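Local atomic coordinates of CBS domain-containing protein (Pyrococcus horikoshii, PDB entry 2YZQ), a protein that binds S-adenosylmethionine at its C-terminal pair of CBS domains and is otherwise of unknown function, perhaps sensing this ligand as some CBS proteins sense adenosyl compounds. Residues N10-T15 with R33-V38. Sequence-based numbering, arbitrary orientation.
Sequences NPVTIT and RSFPVV
P11 meets P36 through its ring, CG to CG 4.3 Å, where the first CBS domain leads from residues 10-13 into the parallel pairing of short strand 14-15 with strand 34-38. Both prolines also touch I106 of strand 103-108, which belongs to the other sheet of the CBS pair. V12 reaches the F35 ring obliquely with CG2, 3.3 Å from CE1. The carbonyl oxygen of V12 has no amide to meet at P36; a water bridges it to the S34 oxygen, donating to both. T13 lays its side chain at about a right angle to P36, CB 3.3 Å from the P36 oxygen. I14 supplies both direct backbone bonds: its N donates to P36 O (3.1 Å), almost in line with the carbonyl, and its O accepts from V38 N with an N-H...O angle of 168°. With CG1 set beside its own backbone N (chi1 -64°) and the chain then extended, I14 carries CD1 to 3.5 Å from F35 CD2, again obliquely to the ring. With F35 cut back to an alanine, V12 CG2 and I14 CD1 would lose the ring both lean on and would probably be more open to solvent. Finally, T15 CA makes a CA-H...O contact with V38 O, and its OG1 lies 3.5 Å from V38 CG2.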
loop_
_atom_site.group_PDB
_atom_site.type_symbol
_atom_site.label_atom_id
_atom_site.label_comp_id
_atom_site.label_asym_id
_atom_site.label_seq_id
_atom_site.Cartn_x
_atom_site.Cartn_y
_atom_site.Cartn_z
ATOM N N ASN A 10 -10.127 -17.837 -5.607
ATOM C CA ASN A 10 -11.519 -17.661 -6.000
ATOM C C ASN A 10 -12.104 -16.283 -5.722
ATOM O O ASN A 10 -13.059 -16.140 -4.961
ATOM C CB ASN A 10 -12.364 -18.731 -5.311
ATOM C CG ASN A 10 -11.821 -20.126 -5.539
ATOM O OD1 ASN A 10 -11.794 -20.616 -6.667
ATOM N ND2 ASN A 10 -11.375 -20.773 -4.465
ATOM N N PRO A 11 -11.544 -15.246 -6.352
ATOM C CA PRO A 11 -12.049 -13.890 -6.140
ATOM C C PRO A 11 -13.427 -13.696 -6.757
ATOM O O PRO A 11 -13.747 -14.292 -7.788
ATOM C CB PRO A 11 -10.998 -13.028 -6.825
ATOM C CG PRO A 11 -10.594 -13.886 -7.980
ATOM C CD PRO A 11 -10.433 -15.243 -7.320
ATOM N N VAL A 12 -14.246 -12.873 -6.115
ATOM C CA VAL A 12 -15.563 -12.584 -6.648
ATOM C C VAL A 12 -15.307 -11.683 -7.848
ATOM O O VAL A 12 -14.525 -10.734 -7.767
ATOM C CB VAL A 12 -16.447 -11.855 -5.613
ATOM C CG1 VAL A 12 -16.923 -12.839 -4.557
ATOM C CG2 VAL A 12 -15.662 -10.735 -4.956
ATOM N N THR A 13 -15.941 -11.998 -8.969
ATOM C CA THR A 13 -15.756 -11.219 -10.184
ATOM C C THR A 13 -17.073 -10.627 -10.653
ATOM O O THR A 13 -18.133 -10.922 -10.105
ATOM C CB THR A 13 -15.202 -12.091 -11.323
ATOM O OG1 THR A 13 -16.172 -13.086 -11.669
ATOM C CG2 THR A 13 -13.910 -12.776 -10.895
ATOM N N ILE A 14 -16.994 -9.784 -11.674
ATOM C CA ILE A 14 -18.182 -9.166 -12.236
ATOM C C ILE A 14 -18.178 -9.386 -13.738
ATOM O O ILE A 14 -17.203 -9.077 -14.421
ATOM C CB ILE A 14 -18.235 -7.652 -11.946
ATOM C CG1 ILE A 14 -18.338 -7.417 -10.437
ATOM C CG2 ILE A 14 -19.420 -7.026 -12.668
ATOM C CD1 ILE A 14 -18.494 -5.960 -10.046
ATOM N N THR A 15 -19.273 -9.937 -14.246
ATOM C CA THR A 15 -19.397 -10.204 -15.670
ATOM C C THR A 15 -20.120 -9.062 -16.369
ATOM O O THR A 15 -21.174 -8.614 -15.916
ATOM C CB THR A 15 -20.179 -11.506 -15.923
ATOM O OG1 THR A 15 -19.483 -12.606 -15.324
ATOM C CG2 THR A 15 -20.329 -11.755 -17.419
ATOM N N ARG A 33 -12.113 -4.108 -2.302
ATOM C CA ARG A 33 -11.369 -2.975 -2.842
ATOM C C ARG A 33 -11.641 -2.836 -4.338
ATOM O O ARG A 33 -11.885 -1.738 -4.839
ATOM C CB ARG A 33 -9.875 -3.184 -2.592
ATOM C CG ARG A 33 -9.020 -1.941 -2.753
ATOM C CD ARG A 33 -7.578 -2.244 -2.372
ATOM N NE ARG A 33 -7.477 -2.795 -1.022
ATOM C CZ ARG A 33 -6.357 -3.277 -0.492
ATOM N NH1 ARG A 33 -5.233 -3.278 -1.195
ATOM N NH2 ARG A 33 -6.361 -3.759 0.744
ATOM N N SER A 34 -11.596 -3.960 -5.047
ATOM C CA SER A 34 -11.844 -3.982 -6.484
ATOM C C SER A 34 -12.221 -5.397 -6.907
ATOM O O SER A 34 -11.923 -6.359 -6.201
ATOM C CB SER A 34 -10.600 -3.528 -7.251
ATOM O OG SER A 34 -9.524 -4.427 -7.062
ATOM N N PHE A 35 -12.878 -5.519 -8.056
ATOM C CA PHE A 35 -13.297 -6.824 -8.562
ATOM C C PHE A 35 -12.729 -7.098 -9.948
ATOM O O PHE A 35 -12.679 -6.207 -10.792
ATOM C CB PHE A 35 -14.824 -6.905 -8.679
ATOM C CG PHE A 35 -15.556 -6.729 -7.384
ATOM C CD1 PHE A 35 -15.370 -7.619 -6.334
ATOM C CD2 PHE A 35 -16.465 -5.687 -7.228
ATOM C CE1 PHE A 35 -16.080 -7.475 -5.143
ATOM C CE2 PHE A 35 -17.179 -5.535 -6.042
ATOM C CZ PHE A 35 -16.986 -6.431 -4.998
ATOM N N PRO A 36 -12.273 -8.336 -10.195
ATOM C CA PRO A 36 -11.742 -8.625 -11.530
ATOM C C PRO A 36 -12.951 -8.628 -12.468
ATOM O O PRO A 36 -14.040 -9.039 -12.066
ATOM C CB PRO A 36 -11.141 -10.021 -11.372
ATOM C CG PRO A 36 -10.753 -10.060 -9.922
ATOM C CD PRO A 36 -11.944 -9.418 -9.252
ATOM N N VAL A 37 -12.767 -8.161 -13.697
ATOM C CA VAL A 37 -13.861 -8.120 -14.665
ATOM C C VAL A 37 -13.650 -9.168 -15.750
ATOM O O VAL A 37 -12.569 -9.267 -16.328
ATOM C CB VAL A 37 -13.965 -6.732 -15.333
ATOM C CG1 VAL A 37 -15.128 -6.715 -16.318
ATOM C CG2 VAL A 37 -14.152 -5.665 -14.278
ATOM N N VAL A 38 -14.697 -9.938 -16.027
ATOM C CA VAL A 38 -14.627 -10.992 -17.032
ATOM C C VAL A 38 -15.759 -10.909 -18.053
ATOM O O VAL A 38 -16.770 -10.239 -17.827
ATOM C CB VAL A 38 -14.697 -12.383 -16.369
ATOM C CG1 VAL A 38 -13.548 -12.547 -15.377
ATOM C CG2 VAL A 38 -16.034 -12.553 -15.666
HETATM O O HOH W 1 -12.103 -9.475 -6.070
#